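Myosin-17 (Arabidopsis thaliana, PDB 7KFL) is a plant class XI myosin whose globular tail probably binds cargo for transport along actin. Local coordinates at residues Ala33-Lys38 with Ser130-Gln135; Arg90-Thr95 with Tyr150-Phe155; Leu184-Pro189 with Leu259-Cys264; His312-Lys317 with Tyr347-Val352. All blocks are in the same frame, centred on the assembly; numbering follows the deposited sequence.

Contact 1 (Ala33-Lys38 with Ser130-Gln135); sequences ACVIYK and SFLNRQ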
loop_
_atom_site.group_PDB
_atom_site.type_symbol
_atom_site.label_atom_id
_atom_site.label_comp_id
_atom_site.label_asym_id
_atom_site.label_seq_id
_atom_site.Cartn_x
_atom_site.Cartn_y
_atom_site.Cartn_z
ATOM N N ALA A 33 10.019 16.145 13.068
ATOM C CA ALA A 33 11.213 15.689 12.320
ATOM C C ALA A 33 12.254 16.816 12.262
ATOM O O ALA A 33 13.447 16.524 12.454
ATOM C CB ALA A 33 10.817 15.235 10.938
ATOM N N CYS A 34 11.815 18.053 12.008
ATOM C CA CYS A 34 12.680 19.260 11.907
ATOM C C CYS A 34 13.228 19.630 13.291
ATOM O O CYS A 34 14.427 19.951 13.383
ATOM C CB CYS A 34 11.923 20.439 11.304
ATOM S SG CYS A 34 11.511 20.209 9.555
ATOM N N VAL A 35 12.381 19.583 14.323
ATOM C CA VAL A 35 12.760 19.860 15.742
ATOM C C VAL A 35 13.793 18.820 16.191
ATOM O O VAL A 35 14.820 19.228 16.768
ATOM C CB VAL A 35 11.523 19.873 16.662
ATOM C CG1 VAL A 35 11.896 19.812 18.137
ATOM C CG2 VAL A 35 10.641 21.081 16.387
ATOM N N ILE A 36 13.524 17.533 15.943
ATOM C CA ILE A 36 14.431 16.398 16.294
ATOM C C ILE A 36 15.795 16.647 15.642
ATOM O O ILE A 36 16.795 16.694 16.381
ATOM C CB ILE A 36 13.827 15.037 15.877
ATOM C CG1 ILE A 36 12.686 14.618 16.808
ATOM C CG2 ILE A 36 14.901 13.961 15.804
ATOM C CD1 ILE A 36 11.787 13.547 16.236
ATOM N N TYR A 37 15.818 16.815 14.316
ATOM C CA TYR A 37 17.046 16.953 13.487
ATOM C C TYR A 37 17.933 18.082 14.027
ATOM O O TYR A 37 19.153 17.867 14.160
ATOM C CB TYR A 37 16.691 17.221 12.023
ATOM C CG TYR A 37 17.889 17.379 11.121
ATOM C CD1 TYR A 37 18.767 16.329 10.917
ATOM C CD2 TYR A 37 18.152 18.577 10.475
ATOM C CE1 TYR A 37 19.875 16.461 10.096
ATOM C CE2 TYR A 37 19.254 18.726 9.648
ATOM C CZ TYR A 37 20.119 17.663 9.457
ATOM O OH TYR A 37 21.206 17.795 8.646
ATOM N N LYS A 38 17.337 19.240 14.325
ATOM C CA LYS A 38 18.059 20.482 14.716
ATOM C C LYS A 38 18.709 20.311 16.095
ATOM O O LYS A 38 19.885 20.702 16.234
ATOM C CB LYS A 38 17.110 21.681 14.680
ATOM C CG LYS A 38 16.756 22.143 13.277
ATOM C CD LYS A 38 16.045 23.468 13.236
ATOM C CE LYS A 38 15.938 24.014 11.830
ATOM N NZ LYS A 38 14.927 25.090 11.751
ATOM N N SER A 130 15.315 26.374 24.029
ATOM C CA SER A 130 14.825 27.703 23.571
ATOM C C SER A 130 15.854 28.355 22.635
ATOM O O SER A 130 15.836 29.594 22.504
ATOM C CB SER A 130 14.501 28.588 24.753
ATOM O OG SER A 130 13.407 28.065 25.493
ATOM N N PHE A 131 16.704 27.541 22.001
ATOM C CA PHE A 131 17.682 27.948 20.954
ATOM C C PHE A 131 17.005 27.915 19.576
ATOM O O PHE A 131 17.566 28.488 18.620
ATOM C CB PHE A 131 18.911 27.033 20.979
ATOM C CG PHE A 131 18.638 25.604 20.585
ATOM C CD1 PHE A 131 18.200 24.680 21.522
ATOM C CD2 PHE A 131 18.808 25.183 19.274
ATOM C CE1 PHE A 131 17.938 23.368 21.157
ATOM C CE2 PHE A 131 18.548 23.870 18.911
ATOM C CZ PHE A 131 18.114 22.966 19.854
ATOM N N LEU A 132 15.838 27.264 19.484
ATOM C CA LEU A 132 15.057 27.075 18.229
ATOM C C LEU A 132 14.208 28.321 17.922
ATOM O O LEU A 132 13.521 28.317 16.880
ATOM C CB LEU A 132 14.176 25.828 18.377
ATOM C CG LEU A 132 14.903 24.490 18.242
ATOM C CD1 LEU A 132 14.124 23.372 18.916
ATOM C CD2 LEU A 132 15.155 24.158 16.780
ATOM N N ASN A 133 14.268 29.351 18.775
ATOM C CA ASN A 133 13.467 30.599 18.649
ATOM C C ASN A 133 14.202 31.615 17.763
ATOM O O ASN A 133 13.651 32.717 17.570
ATOM C CB ASN A 133 13.155 31.218 20.017
ATOM C CG ASN A 133 12.708 30.204 21.049
ATOM O OD1 ASN A 133 12.370 29.071 20.712
ATOM N ND2 ASN A 133 12.706 30.600 22.311
ATOM N N ARG A 134 15.389 31.266 17.247
ATOM C CA ARG A 134 16.244 32.168 16.426
ATOM C C ARG A 134 15.761 32.158 14.967
ATOM O O ARG A 134 16.028 33.150 14.260
ATOM C CB ARG A 134 17.726 31.788 16.576
ATOM C CG ARG A 134 18.224 30.663 15.675
ATOM C CD ARG A 134 19.119 31.137 14.537
ATOM N NE ARG A 134 20.085 30.122 14.127
ATOM C CZ ARG A 134 20.950 30.244 13.118
ATOM N NH1 ARG A 134 20.982 31.345 12.386
ATOM N NH2 ARG A 134 21.783 29.254 12.845
ATOM N N GLN A 135 15.076 31.091 14.534
ATOM C CA GLN A 135 14.532 30.959 13.153
ATOM C C GLN A 135 13.294 30.052 13.156
ATOM O O GLN A 135 12.980 29.472 14.217
ATOM C CB GLN A 135 15.613 30.436 12.203
ATOM C CG GLN A 135 16.074 29.012 12.498
ATOM C CD GLN A 135 17.263 28.592 11.664
ATOM O OE1 GLN A 135 18.226 28.024 12.172
ATOM N NE2 GLN A 135 17.207 28.866 10.370
#
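Lys38 and Leu132 make the main touch between helix 31-43 and the loop segment Ser130-Gln135. The methyl CD2 of Leu132 lies against the aliphatic stem of the lysine, 3.7 Å from Lys38 CD and 3.8 Å from Lys38 CB. The two side chains cross at a slant. The other methyl of Leu132 turns to the helix one turn back, where Leu132 CD1 is 4.3 Å from Val35 CG1. One leucine fork thus spans two neighbouring positions of the helix surface. No hydrogen bond joins the segments. At the far end of the lysine, Lys38 NZ passes 4.2 Å from Gln135 CG, a loose van der Waals approach. The polar partners of this ammonium group lie just beyond the loop segment: it donates to the carbonyl oxygens of Leu137 and Lys139. The arrangement is that of an irregular connection laid against one side of a helix in the mostly helical globular tail. It lies at the surface, and the loop precedes strand 146-147. The Lys38 chain is extended beyond CG (chi2 -169°, chi3 169°), which lays CD on Leu132 and carries NZ past Gln135 to Leu137 and Lys139. Leu132 CG sits 3.7 Å above the Phe131 ring plane, toward the rim. The Phe131 ring also stacks with His42 of helix 31-43. Val35 also packs on Leu15, and Ile36 on Ile19, both from helix 4-20.

Contact 2 (Arg90-Thr95 with Tyr150-Phe155); sequences RTLKAT and YPALLF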
loop_
_atom_site.group_PDB
_atom_site.type_symbol
_atom_site.label_atom_id
_atom_site.label_comp_id
_atom_site.label_asym_id
_atom_site.label_seq_id
_atom_site.Cartn_x
_atom_site.Cartn_y
_atom_site.Cartn_z
ATOM N N ARG A 90 20.868 12.444 3.705
ATOM C CA ARG A 90 21.662 13.500 3.020
ATOM C C ARG A 90 22.715 14.093 3.969
ATOM O O ARG A 90 23.484 14.958 3.506
ATOM C CB ARG A 90 20.739 14.608 2.504
ATOM C CG ARG A 90 19.804 14.180 1.382
ATOM C CD ARG A 90 18.932 15.328 0.905
ATOM N NE ARG A 90 17.944 14.924 -0.090
ATOM C CZ ARG A 90 17.002 15.718 -0.600
ATOM N NH1 ARG A 90 16.903 16.981 -0.214
ATOM N NH2 ARG A 90 16.153 15.244 -1.496
ATOM N N THR A 91 22.762 13.648 5.231
ATOM C CA THR A 91 23.628 14.215 6.302
ATOM C C THR A 91 24.703 13.198 6.716
ATOM O O THR A 91 25.893 13.474 6.475
ATOM C CB THR A 91 22.782 14.664 7.501
ATOM O OG1 THR A 91 21.923 15.713 7.053
ATOM C CG2 THR A 91 23.606 15.154 8.673
ATOM N N LEU A 92 24.294 12.076 7.320
ATOM C CA LEU A 92 25.201 11.078 7.955
ATOM C C LEU A 92 26.122 10.457 6.897
ATOM O O LEU A 92 25.600 9.800 5.979
ATOM C CB LEU A 92 24.372 9.989 8.649
ATOM C CG LEU A 92 23.322 10.456 9.659
ATOM C CD1 LEU A 92 22.908 9.307 10.566
ATOM C CD2 LEU A 92 23.812 11.631 10.492
ATOM N N LYS A 93 27.436 10.670 7.025
ATOM C CA LYS A 93 28.498 9.922 6.296
ATOM C C LYS A 93 28.841 8.665 7.106
ATOM O O LYS A 93 29.034 8.792 8.332
ATOM C CB LYS A 93 29.754 10.779 6.101
ATOM C CG LYS A 93 29.733 11.750 4.926
ATOM C CD LYS A 93 30.976 12.630 4.871
ATOM C CE LYS A 93 30.966 13.658 3.757
ATOM N NZ LYS A 93 31.827 13.259 2.616
ATOM N N ALA A 94 28.914 7.504 6.447
ATOM C CA ALA A 94 29.168 6.184 7.072
ATOM C C ALA A 94 30.619 6.109 7.563
ATOM O O ALA A 94 31.510 6.636 6.867
ATOM C CB ALA A 94 28.862 5.077 6.093
ATOM N N THR A 95 30.832 5.474 8.721
ATOM C CA THR A 95 32.158 5.274 9.367
ATOM C C THR A 95 32.283 3.818 9.834
ATOM O O THR A 95 31.238 3.156 10.000
ATOM C CB THR A 95 32.369 6.251 10.532
ATOM O OG1 THR A 95 31.401 5.979 11.547
ATOM C CG2 THR A 95 32.265 7.701 10.112
ATOM N N TYR A 150 28.595 5.484 15.749
ATOM C CA TYR A 150 27.850 4.197 15.703
ATOM C C TYR A 150 26.432 4.363 16.246
ATOM O O TYR A 150 25.505 3.785 15.686
ATOM C CB TYR A 150 28.639 3.086 16.406
ATOM C CG TYR A 150 29.936 2.721 15.724
ATOM C CD1 TYR A 150 30.039 2.711 14.340
ATOM C CD2 TYR A 150 31.061 2.375 16.457
ATOM C CE1 TYR A 150 31.221 2.376 13.704
ATOM C CE2 TYR A 150 32.253 2.039 15.836
ATOM C CZ TYR A 150 32.333 2.041 14.455
ATOM O OH TYR A 150 33.496 1.712 13.826
ATOM N N PRO A 151 26.188 5.139 17.327
ATOM C CA PRO A 151 24.820 5.364 17.798
ATOM C C PRO A 151 23.895 5.944 16.714
ATOM O O PRO A 151 22.745 5.542 16.652
ATOM C CB PRO A 151 24.989 6.371 18.945
ATOM C CG PRO A 151 26.403 6.143 19.427
ATOM C CD PRO A 151 27.189 5.805 18.176
ATOM N N ALA A 152 24.425 6.852 15.888
ATOM C CA ALA A 152 23.686 7.600 14.843
ATOM C C ALA A 152 23.373 6.695 13.644
ATOM O O ALA A 152 22.270 6.834 13.082
ATOM C CB ALA A 152 24.484 8.808 14.422
ATOM N N LEU A 153 24.307 5.822 13.255
ATOM C CA LEU A 153 24.142 4.890 12.103
ATOM C C LEU A 153 23.104 3.820 12.458
ATOM O O LEU A 153 22.332 3.431 11.554
ATOM C CB LEU A 153 25.491 4.252 11.752
ATOM C CG LEU A 153 26.575 5.215 11.271
ATOM C CD1 LEU A 153 27.904 4.492 11.118
ATOM C CD2 LEU A 153 26.181 5.887 9.963
ATOM N N LEU A 154 23.091 3.366 13.717
ATOM C CA LEU A 154 22.090 2.400 14.246
ATOM C C LEU A 154 20.703 3.051 14.224
ATOM O O LEU A 154 19.723 2.340 13.927
ATOM C CB LEU A 154 22.468 1.985 15.671
ATOM C CG LEU A 154 21.534 0.966 16.327
ATOM C CD1 LEU A 154 21.595 -0.370 15.606
ATOM C CD2 LEU A 154 21.861 0.788 17.801
ATOM N N PHE A 155 20.634 4.348 14.540
ATOM C CA PHE A 155 19.374 5.135 14.623
ATOM C C PHE A 155 18.724 5.227 13.238
ATOM O O PHE A 155 17.499 5.012 13.145
ATOM C CB PHE A 155 19.631 6.530 15.194
ATOM C CG PHE A 155 18.418 7.424 15.188
ATOM C CD1 PHE A 155 17.313 7.123 15.972
ATOM C CD2 PHE A 155 18.372 8.559 14.392
ATOM C CE1 PHE A 155 16.194 7.942 15.963
ATOM C CE2 PHE A 155 17.253 9.376 14.387
ATOM C CZ PHE A 155 16.166 9.068 15.171
#
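Leu153, Ala152 and Tyr150, on the first turns of helix 150-186, meet the short extended segment that follows helix 71-89. Strand 92-93 pairs in parallel with strand 146-147, and the helix starts just after that second strand. The contact therefore packs the start of the helix against a two-stranded parallel pair at the edge of a largely helical fold. The tighter part is at Leu92. Its CD1 methyl rests 3.6 Å from the backbone oxygen Ala152 O and 4.2 Å from Ala152 CB. Phe46 and Val146 also pack on Leu92, and Phe54 of helix 53-65 packs on Ala152, which is buried. The side toward solvent is looser. There Leu153 spreads its two methyls along the segment: Leu153 CD2 stands 4.2 Å from Ala94 CA, while Leu153 CD1 lies 3.8 Å from both Thr95 OG1 and Thr95 O. With CG beside the backbone N (chi1 -64°), the end of Leu153 comes closer to the segment than its CB direction suggests. Ala94 and Tyr150 are exposed. No hydrogen bond crosses. The hydroxyl of Thr95 is bonded to Ala148 O, in the link just before the helix, and this bond probably helps to set the threonine beside Leu153. At the outer end the Tyr150 ring presents its edge to a backbone carbonyl, with Thr95 O near the ring plane and 3.8 Å from Tyr150 CE1.

Contact 3 (Leu184-Pro189 with Leu259-Cys264); sequences LCIQAP and LLRREC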
loop_
_atom_site.group_PDB
_atom_site.type_symbol
_atom_site.label_atom_id
_atom_site.label_comp_id
_atom_site.label_asym_id
_atom_site.label_seq_id
_atom_site.Cartn_x
_atom_site.Cartn_y
_atom_site.Cartn_z
ATOM N N LEU A 184 -18.463 -9.225 1.254
ATOM C CA LEU A 184 -19.901 -9.050 0.904
ATOM C C LEU A 184 -20.061 -8.951 -0.621
ATOM O O LEU A 184 -21.088 -9.442 -1.126
ATOM C CB LEU A 184 -20.459 -7.808 1.612
ATOM C CG LEU A 184 -20.538 -7.890 3.138
ATOM C CD1 LEU A 184 -20.893 -6.538 3.733
ATOM C CD2 LEU A 184 -21.541 -8.939 3.592
ATOM N N CYS A 185 -19.098 -8.345 -1.326
ATOM C CA CYS A 185 -19.054 -8.281 -2.815
ATOM C C CYS A 185 -19.030 -9.700 -3.400
ATOM O O CYS A 185 -19.748 -9.941 -4.382
ATOM C CB CYS A 185 -17.843 -7.505 -3.325
ATOM S SG CYS A 185 -18.001 -5.706 -3.177
ATOM N N ILE A 186 -18.235 -10.597 -2.809
ATOM C CA ILE A 186 -18.006 -11.993 -3.298
ATOM C C ILE A 186 -19.209 -12.873 -2.922
ATOM O O ILE A 186 -19.417 -13.899 -3.601
ATOM C CB ILE A 186 -16.665 -12.537 -2.757
ATOM C CG1 ILE A 186 -15.483 -11.727 -3.297
ATOM C CG2 ILE A 186 -16.499 -14.019 -3.059
ATOM C CD1 ILE A 186 -14.186 -11.938 -2.545
ATOM N N GLN A 187 -19.982 -12.483 -1.900
ATOM C CA GLN A 187 -21.191 -13.215 -1.426
ATOM C C GLN A 187 -22.437 -12.771 -2.207
ATOM O O GLN A 187 -23.516 -13.335 -1.940
ATOM C CB GLN A 187 -21.413 -12.986 0.070
ATOM C CG GLN A 187 -20.506 -13.818 0.964
ATOM C CD GLN A 187 -20.646 -13.428 2.417
ATOM O OE1 GLN A 187 -21.753 -13.328 2.946
ATOM N NE2 GLN A 187 -19.522 -13.201 3.080
ATOM N N ALA A 188 -22.297 -11.810 -3.130
ATOM C CA ALA A 188 -23.403 -11.205 -3.911
ATOM C C ALA A 188 -24.193 -12.280 -4.658
ATOM O O ALA A 188 -25.422 -12.228 -4.668
ATOM C CB ALA A 188 -22.867 -10.151 -4.851
ATOM N N PRO A 189 -23.543 -13.273 -5.312
ATOM C CA PRO A 189 -24.265 -14.385 -5.935
ATOM C C PRO A 189 -25.135 -15.155 -4.930
ATOM O O PRO A 189 -26.275 -15.432 -5.246
ATOM C CB PRO A 189 -23.140 -15.276 -6.484
ATOM C CG PRO A 189 -22.006 -14.309 -6.712
ATOM C CD PRO A 189 -22.091 -13.381 -5.520
ATOM N N LEU A 259 -12.054 -18.132 -9.705
ATOM C CA LEU A 259 -11.372 -19.441 -9.899
ATOM C C LEU A 259 -11.945 -20.499 -8.947
ATOM O O LEU A 259 -11.984 -21.674 -9.354
ATOM C CB LEU A 259 -9.867 -19.280 -9.663
ATOM C CG LEU A 259 -9.131 -18.299 -10.575
ATOM C CD1 LEU A 259 -7.651 -18.280 -10.232
ATOM C CD2 LEU A 259 -9.327 -18.641 -12.045
ATOM N N LEU A 260 -12.350 -20.107 -7.732
ATOM C CA LEU A 260 -12.640 -21.048 -6.614
ATOM C C LEU A 260 -14.142 -21.128 -6.303
ATOM O O LEU A 260 -14.556 -22.166 -5.748
ATOM C CB LEU A 260 -11.849 -20.606 -5.378
ATOM C CG LEU A 260 -10.326 -20.640 -5.517
ATOM C CD1 LEU A 260 -9.662 -20.351 -4.181
ATOM C CD2 LEU A 260 -9.848 -21.975 -6.068
ATOM N N ARG A 261 -14.922 -20.087 -6.615
ATOM C CA ARG A 261 -16.391 -20.056 -6.366
ATOM C C ARG A 261 -17.134 -20.203 -7.698
ATOM O O ARG A 261 -17.004 -19.301 -8.551
ATOM C CB ARG A 261 -16.803 -18.763 -5.659
ATOM C CG ARG A 261 -16.044 -18.494 -4.370
ATOM C CD ARG A 261 -16.854 -17.619 -3.435
ATOM N NE ARG A 261 -16.215 -17.463 -2.139
ATOM C CZ ARG A 261 -16.826 -17.050 -1.032
ATOM N NH1 ARG A 261 -18.114 -16.744 -1.043
ATOM N NH2 ARG A 261 -16.139 -16.947 0.092
ATOM N N ARG A 262 -17.875 -21.303 -7.857
ATOM C CA ARG A 262 -18.686 -21.613 -9.063
ATOM C C ARG A 262 -19.660 -20.455 -9.310
ATOM O O ARG A 262 -19.684 -19.940 -10.445
ATOM C CB ARG A 262 -19.406 -22.953 -8.877
ATOM C CG ARG A 262 -20.121 -23.471 -10.118
ATOM C CD ARG A 262 -21.599 -23.126 -10.129
ATOM N NE ARG A 262 -22.313 -23.758 -11.232
ATOM C CZ ARG A 262 -23.622 -23.653 -11.450
ATOM N NH1 ARG A 262 -24.381 -22.935 -10.637
ATOM N NH2 ARG A 262 -24.169 -24.270 -12.484
ATOM N N GLU A 263 -20.384 -20.038 -8.263
ATOM C CA GLU A 263 -21.459 -19.008 -8.311
ATOM C C GLU A 263 -20.915 -17.648 -8.778
ATOM O O GLU A 263 -21.722 -16.865 -9.318
ATOM C CB GLU A 263 -22.155 -18.867 -6.954
ATOM C CG GLU A 263 -21.270 -18.338 -5.835
ATOM C CD GLU A 263 -20.527 -19.394 -5.036
ATOM O OE1 GLU A 263 -20.322 -20.505 -5.570
ATOM O OE2 GLU A 263 -20.152 -19.102 -3.880
ATOM N N CYS A 264 -19.625 -17.358 -8.560
ATOM C CA CYS A 264 -18.966 -16.089 -8.981
ATOM C C CYS A 264 -18.551 -16.163 -10.457
ATOM O O CYS A 264 -18.285 -15.101 -11.045
ATOM C CB CYS A 264 -17.738 -15.779 -8.136
ATOM S SG CYS A 264 -18.114 -15.543 -6.380
#
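This is a van der Waals surface contact, with no hydrogen bond across it, between two helix ends, where Ile186 and Pro189 meet Arg261, Glu263 and Cys264. It sits where helix 150-186 passes into helix 188-191 and where the chain leaves helix 236-260. Ile186 CG2 lies over one face of the Arg261 guanidinium, 3.4 Å above its plane and toward the rim. The same methyl is 3.6 Å from Arg261 CD, and the two side chains cross at about a right angle. Arg261 arrives there as a rod, extended from CG to NE. Replacing Arg261 by an alanine would probably uncover the Ile186 methyl and leave a gap beside it. Deeper in, Cys264 SG is 4.0 Å from Ile186 CG2 and 3.5 Å from Ile186 O. The setting is a bundle of long helices, and the segment 259-264 belongs to the DIL domain. Its turn leads on to helix 267-287, whose Asn269 also touches Pro189. The proline ring presses on the turn, with Pro189 CB 3.5 Å from Glu263 O and 3.6 Å from Glu263 CG. A chi1 of 65° swings Glu263 CG onto the ring. Arg262 makes a cation-pi contact with Trp343.

Contact 4 (His312-Lys317 with Tyr347-Val352); sequences HQKPKK and YGTHSV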
loop_
_atom_site.group_PDB
_atom_site.type_symbol
_atom_site.label_atom_id
_atom_site.label_comp_id
_atom_site.label_asym_id
_atom_site.label_seq_id
_atom_site.Cartn_x
_atom_site.Cartn_y
_atom_site.Cartn_z
ATOM N N HIS A 312 -20.089 -11.378 -25.393
ATOM C CA HIS A 312 -21.198 -12.041 -26.132
ATOM C C HIS A 312 -20.617 -13.084 -27.093
ATOM O O HIS A 312 -19.496 -12.866 -27.601
ATOM C CB HIS A 312 -22.057 -11.007 -26.873
ATOM C CG HIS A 312 -22.749 -10.038 -25.974
ATOM N ND1 HIS A 312 -23.644 -10.442 -25.002
ATOM C CD2 HIS A 312 -22.693 -8.690 -25.903
ATOM C CE1 HIS A 312 -24.104 -9.385 -24.365
ATOM N NE2 HIS A 312 -23.536 -8.297 -24.899
ATOM N N GLN A 313 -21.359 -14.172 -27.324
ATOM C CA GLN A 313 -21.024 -15.241 -28.303
ATOM C C GLN A 313 -19.616 -15.774 -28.011
ATOM O O GLN A 313 -18.715 -15.549 -28.840
ATOM C CB GLN A 313 -21.142 -14.698 -29.729
ATOM C CG GLN A 313 -22.515 -14.124 -30.050
ATOM C CD GLN A 313 -22.642 -13.692 -31.490
ATOM O OE1 GLN A 313 -23.528 -14.142 -32.213
ATOM N NE2 GLN A 313 -21.751 -12.812 -31.920
ATOM N N LYS A 314 -19.445 -16.440 -26.864
ATOM C CA LYS A 314 -18.184 -17.117 -26.455
ATOM C C LYS A 314 -17.897 -18.304 -27.376
ATOM O O LYS A 314 -16.740 -18.538 -27.721
ATOM C CB LYS A 314 -18.256 -17.564 -24.991
ATOM C CG LYS A 314 -18.265 -16.435 -23.970
ATOM C CD LYS A 314 -18.450 -16.914 -22.546
ATOM C CE LYS A 314 -18.606 -15.782 -21.555
ATOM N NZ LYS A 314 -19.901 -15.078 -21.713
ATOM N N PRO A 315 -18.915 -19.102 -27.789
ATOM C CA PRO A 315 -18.691 -20.227 -28.704
ATOM C C PRO A 315 -18.017 -19.866 -30.039
ATOM O O PRO A 315 -17.326 -20.708 -30.577
ATOM C CB PRO A 315 -20.109 -20.753 -28.978
ATOM C CG PRO A 315 -20.893 -20.358 -27.749
ATOM C CD PRO A 315 -20.321 -19.011 -27.361
ATOM N N LYS A 316 -18.232 -18.642 -30.538
ATOM C CA LYS A 316 -17.719 -18.166 -31.853
ATOM C C LYS A 316 -16.254 -17.719 -31.739
ATOM O O LYS A 316 -15.606 -17.582 -32.796
ATOM C CB LYS A 316 -18.581 -17.014 -32.380
ATOM C CG LYS A 316 -20.006 -17.392 -32.764
ATOM C CD LYS A 316 -20.735 -16.302 -33.520
ATOM C CE LYS A 316 -22.063 -16.763 -34.083
ATOM N NZ LYS A 316 -22.768 -15.665 -34.787
ATOM N N LYS A 317 -15.751 -17.502 -30.517
ATOM C CA LYS A 317 -14.389 -16.955 -30.260
ATOM C C LYS A 317 -13.349 -18.063 -30.469
ATOM O O LYS A 317 -13.628 -19.218 -30.087
ATOM C CB LYS A 317 -14.275 -16.395 -28.836
ATOM C CG LYS A 317 -15.372 -15.426 -28.410
ATOM C CD LYS A 317 -15.141 -13.996 -28.850
ATOM C CE LYS A 317 -16.426 -13.204 -28.971
ATOM N NZ LYS A 317 -16.183 -11.848 -29.516
ATOM N N TYR A 347 -29.146 -15.190 -18.942
ATOM C CA TYR A 347 -29.197 -15.056 -20.423
ATOM C C TYR A 347 -29.115 -16.432 -21.101
ATOM O O TYR A 347 -29.460 -16.516 -22.296
ATOM C CB TYR A 347 -28.065 -14.155 -20.924
ATOM C CG TYR A 347 -28.154 -12.719 -20.475
ATOM C CD1 TYR A 347 -27.861 -12.359 -19.168
ATOM C CD2 TYR A 347 -28.515 -11.712 -21.357
ATOM C CE1 TYR A 347 -27.934 -11.041 -18.747
ATOM C CE2 TYR A 347 -28.591 -10.389 -20.952
ATOM C CZ TYR A 347 -28.302 -10.052 -19.641
ATOM O OH TYR A 347 -28.373 -8.752 -19.230
ATOM N N GLY A 348 -28.660 -17.464 -20.381
ATOM C CA GLY A 348 -28.522 -18.841 -20.895
ATOM C C GLY A 348 -27.460 -18.959 -21.980
ATOM O O GLY A 348 -27.569 -19.890 -22.805
ATOM N N THR A 349 -26.469 -18.060 -21.988
ATOM C CA THR A 349 -25.328 -18.070 -22.944
ATOM C C THR A 349 -24.351 -19.177 -22.535
ATOM O O THR A 349 -24.262 -19.467 -21.324
ATOM C CB THR A 349 -24.631 -16.703 -23.018
ATOM O OG1 THR A 349 -24.122 -16.377 -21.724
ATOM C CG2 THR A 349 -25.546 -15.599 -23.500
ATOM N N HIS A 350 -23.658 -19.773 -23.509
ATOM C CA HIS A 350 -22.704 -20.897 -23.303
ATOM C C HIS A 350 -21.279 -20.349 -23.173
ATOM O O HIS A 350 -21.076 -19.140 -23.415
ATOM C CB HIS A 350 -22.829 -21.933 -24.430
ATOM C CG HIS A 350 -24.197 -22.515 -24.565
ATOM N ND1 HIS A 350 -24.706 -22.928 -25.780
ATOM C CD2 HIS A 350 -25.168 -22.732 -23.651
ATOM C CE1 HIS A 350 -25.929 -23.386 -25.607
ATOM N NE2 HIS A 350 -26.238 -23.273 -24.309
ATOM N N SER A 351 -20.336 -21.222 -22.806
ATOM C CA SER A 351 -18.892 -20.914 -22.642
ATOM C C SER A 351 -18.201 -20.929 -24.012
ATOM O O SER A 351 -18.913 -20.909 -25.036
ATOM C CB SER A 351 -18.247 -21.885 -21.686
ATOM O OG SER A 351 -16.934 -21.465 -21.354
ATOM N N VAL A 352 -16.865 -20.948 -24.022
ATOM C CA VAL A 352 -16.027 -21.103 -25.249
ATOM C C VAL A 352 -16.245 -22.516 -25.807
ATOM O O VAL A 352 -16.687 -23.395 -25.034
ATOM C CB VAL A 352 -14.536 -20.820 -24.966
ATOM C CG1 VAL A 352 -14.312 -19.380 -24.527
ATOM C CG2 VAL A 352 -13.938 -21.785 -23.952
#
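Lys314 runs along the backbone of His350 and Ser351, and its side chain carries much of this contact. Lys314 CB lies 3.4 Å from Ser351 O. Lys314 CG is 3.9 Å from the preceding carbonyl oxygen, His350 O. Lys314 CD is closer to His350 O, at 3.6 Å, and also approaches Ser351 CA. The stem is extended as far as CE, then bends at chi4 (70°), which turns the ammonium group off the line of the chain. Lys314 NZ is 4.4 Å from Thr349 OG1, too far for a bond. Its hydrogen bonds go instead to Tyr342 OH and to the carbonyl oxygens of Leu309 and Ile311. Tyr342 OH is also bonded to Thr349 OG1, which is hydrogen-bonded to Asp344 as well, so the tyrosine links lysine and threonine. The buried charge thus has several polar partners. Pro315 continues the packing: its CD is 3.3 Å from Ser351 O, and its CG is 4.2 Å from His350 CB, the two side chains crossing at about a right angle. Val352 meets Lys314 O mainly with its backbone, Val352 CA lying 3.6 Å from it. That carbonyl also accepts the bond from Lys317 N that closes the local turn. The arrangement is a type I beta turn, Lys314 to Lys317, laid against an extended segment between two helices, 332-341 and 354-369, at one end of the globular tail.

How the contacts relate
The four contacts form two pairs on opposite sides of the chain's centre. Contacts 1 and 2 have centres 20 Å apart and alternate along the sequence. They touch through a probable hydrogen bond between Tyr37 OH and Thr91 OG1, 2.7 Å long. Contacts 3 and 4 follow in series, also with centres 20 Å apart, but their nearest atoms stay about 10 Å from each other. Centres of contacts 1 and 4 are 69 Å apart. Helix 150-186 links the pairs: its start belongs to contact 2 and its end to contact 3, with centres 52 Å apart. The cargo-binding tail is thus elongated, with this helix spanning from contact 2 to contact 3.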